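Local coordinates for protein putative exotoxin (superantigen) (Streptococcus pyogenes, PDB 1TY0) that probably acts as a secreted superantigen toxin that binds zinc and can use a common surface for T-cell receptor binding and dimerization, at residues 106-111 with 204-209; 128-133 with 191-196. All coordinates share one frame; numbering follows the deposited sequence.

Overall arrangement
Both contacts belong to the C-terminal beta-grasp domain, and the segments of contact 2 both fall in the chain between those of contact 1. Their centres lie about 21 Å apart, and their nearest atoms about 9 Å. Contact 1 pairs two parallel strands of the mixed five-stranded sheet far from the centre of the chain: one side faces helix 131-146, the other carries polar groups and a zinc ligand. Its ladder of five backbone bonds is joined by a side-chain amide-carboxylate bond. Contact 2 is more buried and central, a short antiparallel ladder of three backbone bonds at the first turn of that same helix, with a helix N-cap and a bridging water added. Strands 195-197 and 201-209 are successive in the chain.

Contact 1: residues 106-111 with 204-209; sequences GNLLID and FDIYLW
Strands 105-110 and 201-209 form the parallel pair of the beta-grasp sheet, and across it Asn-107 N bonds to Phe-204 O, Ile-206 N to Asn-107 O, Leu-109 N to Ile-206 O, Leu-208 N to Leu-109 O and Asp-111 N to Leu-208 O. The five bonds alternate in direction along the ladder. At its start the Phe-204 ring folds back over Gly-106, whose CA sits 3.4 Å from the ring centroid of Phe-204 in a CH-pi contact. The chi1 of Phe-204, 73°, places CG between backbone N and carbonyl carbon, which swings the ring over the neighbouring strand. On the same face Leu-108 CD1 lies 3.7 Å from Ile-206 CG2 and 4.1 Å from Leu-208 CD1, and helix 131-146 packs against this side through Ile-138, Leu-142 and Tyr-146. The other face is more polar. Asn-107 and Asp-205 run side by side with their flat groups 15° apart, and ND2 of Asn-107 gives a bond to Asp-205 OD1 at 3.0 Å, within the amide plane. Farther along, Leu-109 CD2 comes to 3.7 Å from Tyr-207 CE1. Zinc, seen with Asp-205, His-169 and His-203 in a structure of this protein, is absent from this chain; the Asn-107 bond probably restrains the rotation of the carboxylate, consistent with a second-shell role.

Contact 2: residues 128-133 with 191-196; sequences IFTIQE and KDNKTI
A chi1 of 62° folds the Phe-129 ring back over its own backbone toward the neighbouring strand and across Ile-196, whose CB stands over the ring face with Phe-129 CZ 3.9 Å away. The carbonyl O of Ile-196 also lies over a face of this ring, toward its rim, while accepting from Phe-129 N at 2.9 Å; Ile-196 N returns a bond to Phe-129 O. These two bonds make Phe-129 and Ile-196 a hydrogen-bonded antiparallel pair, followed by the non-hydrogen-bonded pair Thr-130 and Thr-195. Ile-131, its CG1 anti to the carbonyl carbon (chi1 -67°), runs alongside Lys-194: CD1 of Ile-131 presses within 3.5 Å of Lys-194 CB, and its CG1 meets Ile-196 CD1. Lys-194 extends past this contact to a salt bridge with Glu-170. Its carbonyl O accepts from Ile-131 N and from water 1, which in turn accepts from Gln-132 N at 3.0 Å. Two first-turn amides of the helix are thus tied, directly or through water, to one oxygen. Thr-130 OG1 takes up a third, Glu-133 N, at 3.1 Å. Within 191-196, Asp-192 OD1 accepts from Lys-194 N from above the carboxylate plane, forming an Asx turn that leads into strand 195-197. A threonine N-cap thus joins a two-strand ladder to helix 131-146, the central helix of the beta-grasp domain in this toxin family.

Contact 1: residues 106-111 with 204-209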
loop_
_atom_site.group_PDB
_atom_site.type_symbol
_atom_site.label_atom_id
_atom_site.label_comp_id
_atom_site.label_asym_id
_atom_site.label_seq_id
_atom_site.Cartn_x
_atom_site.Cartn_y
_atom_site.Cartn_z
ATOM N N GLY A 106 22.144 6.254 -12.839
ATOM C CA GLY A 106 21.326 6.671 -13.959
ATOM C C GLY A 106 21.456 8.145 -14.265
ATOM O O GLY A 106 22.026 8.909 -13.482
ATOM N N ASN A 107 20.923 8.541 -15.416
ATOM C CA ASN A 107 20.965 9.929 -15.853
ATOM C C ASN A 107 19.564 10.509 -15.869
ATOM O O ASN A 107 18.612 9.848 -16.286
ATOM C CB ASN A 107 21.550 10.034 -17.263
ATOM C CG ASN A 107 22.990 9.580 -17.332
ATOM O OD1 ASN A 107 23.864 10.153 -16.679
ATOM N ND2 ASN A 107 23.249 8.547 -18.126
ATOM N N LEU A 108 19.443 11.745 -15.404
ATOM C CA LEU A 108 18.164 12.431 -15.390
ATOM C C LEU A 108 18.234 13.579 -16.388
ATOM O O LEU A 108 18.938 14.561 -16.155
ATOM C CB LEU A 108 17.868 12.989 -14.000
ATOM C CG LEU A 108 16.684 13.960 -13.914
ATOM C CD1 LEU A 108 15.371 13.250 -14.229
ATOM C CD2 LEU A 108 16.646 14.559 -12.527
ATOM N N LEU A 109 17.514 13.442 -17.496
ATOM C CA LEU A 109 17.483 14.475 -18.521
ATOM C C LEU A 109 16.119 15.145 -18.578
ATOM O O LEU A 109 15.081 14.477 -18.517
ATOM C CB LEU A 109 17.813 13.888 -19.894
ATOM C CG LEU A 109 19.239 13.358 -20.073
ATOM C CD1 LEU A 109 19.366 11.995 -19.420
ATOM C CD2 LEU A 109 19.565 13.262 -21.550
ATOM N N ILE A 110 16.132 16.467 -18.685
ATOM C CA ILE A 110 14.906 17.246 -18.774
ATOM C C ILE A 110 15.008 18.120 -20.011
ATOM O O ILE A 110 15.925 18.935 -20.138
ATOM C CB ILE A 110 14.710 18.120 -17.530
ATOM C CG1 ILE A 110 14.714 17.232 -16.282
ATOM C CG2 ILE A 110 13.400 18.889 -17.640
ATOM C CD1 ILE A 110 14.566 17.979 -14.982
ATOM N N ASP A 111 14.060 17.935 -20.922
ATOM C CA ASP A 111 14.035 18.662 -22.179
ATOM C C ASP A 111 15.331 18.447 -22.955
ATOM O O ASP A 111 15.923 19.384 -23.495
ATOM C CB ASP A 111 13.768 20.151 -21.939
ATOM C CG ASP A 111 12.337 20.413 -21.497
ATOM O OD1 ASP A 111 11.441 19.677 -21.961
ATOM O OD2 ASP A 111 12.104 21.348 -20.701
ATOM N N PHE A 204 20.506 3.487 -16.282
ATOM C CA PHE A 204 19.178 3.870 -16.724
ATOM C C PHE A 204 19.172 5.351 -17.061
ATOM O O PHE A 204 20.085 6.094 -16.694
ATOM C CB PHE A 204 18.137 3.561 -15.639
ATOM C CG PHE A 204 18.186 4.487 -14.459
ATOM C CD1 PHE A 204 17.481 5.684 -14.468
ATOM C CD2 PHE A 204 18.936 4.160 -13.333
ATOM C CE1 PHE A 204 17.519 6.545 -13.370
ATOM C CE2 PHE A 204 18.982 5.010 -12.231
ATOM C CZ PHE A 204 18.271 6.206 -12.248
ATOM N N ASP A 205 18.142 5.767 -17.781
ATOM C CA ASP A 205 17.987 7.155 -18.167
ATOM C C ASP A 205 16.542 7.532 -17.915
ATOM O O ASP A 205 15.637 6.753 -18.197
ATOM C CB ASP A 205 18.291 7.352 -19.657
ATOM C CG ASP A 205 19.754 7.154 -19.992
ATOM O OD1 ASP A 205 20.593 7.918 -19.471
ATOM O OD2 ASP A 205 20.066 6.236 -20.782
ATOM N N ILE A 206 16.339 8.718 -17.362
ATOM C CA ILE A 206 15.006 9.235 -17.111
ATOM C C ILE A 206 14.902 10.473 -17.987
ATOM O O ILE A 206 15.694 11.405 -17.840
ATOM C CB ILE A 206 14.806 9.669 -15.644
ATOM C CG1 ILE A 206 14.870 8.454 -14.719
ATOM C CG2 ILE A 206 13.458 10.374 -15.488
ATOM C CD1 ILE A 206 14.792 8.812 -13.244
ATOM N N TYR A 207 13.945 10.469 -18.909
ATOM C CA TYR A 207 13.734 11.606 -19.800
ATOM C C TYR A 207 12.430 12.297 -19.435
ATOM O O TYR A 207 11.359 11.718 -19.592
ATOM C CB TYR A 207 13.638 11.139 -21.254
ATOM C CG TYR A 207 14.908 10.547 -21.826
ATOM C CD1 TYR A 207 15.935 11.365 -22.295
ATOM C CD2 TYR A 207 15.071 9.168 -21.917
ATOM C CE1 TYR A 207 17.094 10.818 -22.847
ATOM C CE2 TYR A 207 16.222 8.612 -22.463
ATOM C CZ TYR A 207 17.229 9.439 -22.928
ATOM O OH TYR A 207 18.358 8.882 -23.484
ATOM N N LEU A 208 12.511 13.522 -18.932
ATOM C CA LEU A 208 11.305 14.265 -18.596
ATOM C C LEU A 208 11.167 15.410 -19.595
ATOM O O LEU A 208 12.161 16.032 -19.972
ATOM C CB LEU A 208 11.389 14.827 -17.179
ATOM C CG LEU A 208 11.494 13.790 -16.063
ATOM C CD1 LEU A 208 11.508 14.495 -14.713
ATOM C CD2 LEU A 208 10.322 12.829 -16.156
ATOM N N TRP A 209 9.941 15.683 -20.028
ATOM C CA TRP A 209 9.705 16.762 -20.984
ATOM C C TRP A 209 8.621 17.711 -20.502
ATOM O O TRP A 209 7.643 17.286 -19.881
ATOM C CB TRP A 209 9.305 16.185 -22.341
ATOM C CG TRP A 209 10.171 15.057 -22.774
ATOM C CD1 TRP A 209 9.986 13.728 -22.504
ATOM C CD2 TRP A 209 11.380 15.150 -23.529
ATOM N NE1 TRP A 209 11.007 12.989 -23.048
ATOM C CE2 TRP A 209 11.876 13.836 -23.684
ATOM C CE3 TRP A 209 12.094 16.215 -24.093
ATOM C CZ2 TRP A 209 13.056 13.560 -24.380
ATOM C CZ3 TRP A 209 13.268 15.941 -24.783
ATOM C CH2 TRP A 209 13.737 14.621 -24.921
#

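Contact 2: residues 128-133 with 191-196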
loop_
_atom_site.group_PDB
_atom_site.type_symbol
_atom_site.label_atom_id
_atom_site.label_comp_id
_atom_site.label_asym_id
_atom_site.label_seq_id
_atom_site.Cartn_x
_atom_site.Cartn_y
_atom_site.Cartn_z
ATOM N N ILE A 128 18.296 -10.949 -9.669
ATOM C CA ILE A 128 17.400 -11.027 -10.817
ATOM C C ILE A 128 16.158 -10.276 -10.356
ATOM O O ILE A 128 15.581 -10.617 -9.326
ATOM C CB ILE A 128 17.025 -12.489 -11.128
ATOM C CG1 ILE A 128 18.288 -13.296 -11.426
ATOM C CG2 ILE A 128 16.088 -12.552 -12.317
ATOM C CD1 ILE A 128 18.034 -14.776 -11.575
ATOM N N PHE A 129 15.753 -9.252 -11.097
ATOM C CA PHE A 129 14.593 -8.459 -10.691
ATOM C C PHE A 129 13.659 -8.108 -11.840
ATOM O O PHE A 129 14.050 -8.135 -13.013
ATOM C CB PHE A 129 15.071 -7.175 -9.995
ATOM C CG PHE A 129 15.883 -6.266 -10.880
ATOM C CD1 PHE A 129 15.260 -5.340 -11.703
ATOM C CD2 PHE A 129 17.275 -6.358 -10.906
ATOM C CE1 PHE A 129 16.004 -4.507 -12.549
ATOM C CE2 PHE A 129 18.028 -5.537 -11.746
ATOM C CZ PHE A 129 17.391 -4.609 -12.570
ATOM N N THR A 130 12.417 -7.778 -11.504
ATOM C CA THR A 130 11.445 -7.416 -12.530
ATOM C C THR A 130 11.519 -5.925 -12.825
ATOM O O THR A 130 11.913 -5.124 -11.972
ATOM C CB THR A 130 9.995 -7.733 -12.092
ATOM O OG1 THR A 130 9.658 -6.952 -10.934
ATOM C CG2 THR A 130 9.847 -9.213 -11.769
ATOM N N ILE A 131 11.147 -5.553 -14.042
ATOM C CA ILE A 131 11.126 -4.155 -14.411
ATOM C C ILE A 131 10.058 -3.505 -13.536
ATOM O O ILE A 131 10.146 -2.328 -13.219
ATOM C CB ILE A 131 10.796 -3.981 -15.910
ATOM C CG1 ILE A 131 11.956 -4.550 -16.735
ATOM C CG2 ILE A 131 10.565 -2.500 -16.241
ATOM C CD1 ILE A 131 11.764 -4.480 -18.235
ATOM N N GLN A 132 9.057 -4.283 -13.129
ATOM C CA GLN A 132 8.010 -3.752 -12.265
ATOM C C GLN A 132 8.622 -3.183 -10.985
ATOM O O GLN A 132 8.257 -2.098 -10.548
ATOM C CB GLN A 132 6.988 -4.843 -11.904
ATOM C CG GLN A 132 5.917 -4.362 -10.917
ATOM C CD GLN A 132 4.775 -5.366 -10.685
ATOM O OE1 GLN A 132 3.793 -5.051 -10.009
ATOM N NE2 GLN A 132 4.898 -6.567 -11.249
ATOM N N GLU A 133 9.559 -3.912 -10.387
ATOM C CA GLU A 133 10.185 -3.432 -9.157
ATOM C C GLU A 133 10.996 -2.170 -9.424
ATOM O O GLU A 133 10.925 -1.195 -8.671
ATOM C CB GLU A 133 11.100 -4.501 -8.554
ATOM C CG GLU A 133 11.769 -4.037 -7.266
ATOM C CD GLU A 133 12.585 -5.116 -6.585
ATOM O OE1 GLU A 133 12.389 -6.315 -6.889
ATOM O OE2 GLU A 133 13.421 -4.760 -5.726
ATOM N N LYS A 191 2.133 -7.695 -16.544
ATOM C CA LYS A 191 1.822 -9.100 -16.763
ATOM C C LYS A 191 2.877 -9.765 -17.642
ATOM O O LYS A 191 2.974 -10.991 -17.666
ATOM C CB LYS A 191 0.434 -9.266 -17.388
ATOM C CG LYS A 191 -0.695 -8.931 -16.436
ATOM C CD LYS A 191 -2.062 -9.153 -17.068
ATOM C CE LYS A 191 -2.242 -10.593 -17.513
ATOM N NZ LYS A 191 -3.657 -10.849 -17.916
ATOM N N ASP A 192 3.673 -8.976 -18.365
ATOM C CA ASP A 192 4.715 -9.586 -19.189
ATOM C C ASP A 192 5.856 -10.129 -18.326
ATOM O O ASP A 192 6.760 -10.795 -18.833
ATOM C CB ASP A 192 5.271 -8.607 -20.235
ATOM C CG ASP A 192 5.855 -7.348 -19.627
ATOM O OD1 ASP A 192 6.264 -7.372 -18.450
ATOM O OD2 ASP A 192 5.920 -6.325 -20.346
ATOM N N ASN A 193 5.802 -9.836 -17.028
ATOM C CA ASN A 193 6.804 -10.305 -16.067
ATOM C C ASN A 193 8.223 -10.040 -16.564
ATOM O O ASN A 193 9.128 -10.830 -16.301
ATOM C CB ASN A 193 6.629 -11.815 -15.825
ATOM C CG ASN A 193 7.159 -12.271 -14.465
ATOM O OD1 ASN A 193 7.857 -13.283 -14.363
ATOM N ND2 ASN A 193 6.809 -11.546 -13.419
ATOM N N LYS A 194 8.418 -8.937 -17.283
ATOM C CA LYS A 194 9.746 -8.618 -17.809
ATOM C C LYS A 194 10.771 -8.604 -16.691
ATOM O O LYS A 194 10.599 -7.936 -15.671
ATOM C CB LYS A 194 9.737 -7.279 -18.547
ATOM C CG LYS A 194 9.258 -7.391 -19.981
ATOM C CD LYS A 194 9.495 -6.103 -20.758
ATOM C CE LYS A 194 9.146 -6.290 -22.227
ATOM N NZ LYS A 194 9.347 -5.043 -23.016
ATOM N N THR A 195 11.855 -9.334 -16.915
ATOM C CA THR A 195 12.896 -9.490 -15.919
ATOM C C THR A 195 14.289 -9.142 -16.434
ATOM O O THR A 195 14.591 -9.323 -17.617
ATOM C CB THR A 195 12.871 -10.953 -15.412
ATOM O OG1 THR A 195 11.616 -11.204 -14.763
ATOM C CG2 THR A 195 14.006 -11.229 -14.460
ATOM N N ILE A 196 15.126 -8.647 -15.529
ATOM C CA ILE A 196 16.498 -8.271 -15.851
ATOM C C ILE A 196 17.457 -8.853 -14.823
ATOM O O ILE A 196 17.157 -8.877 -13.628
ATOM C CB ILE A 196 16.688 -6.740 -15.814
ATOM C CG1 ILE A 196 15.784 -6.068 -16.845
ATOM C CG2 ILE A 196 18.155 -6.391 -16.073
ATOM C CD1 ILE A 196 15.838 -4.544 -16.796
HETATM O O HOH W 1 8.197 -6.501 -14.967
#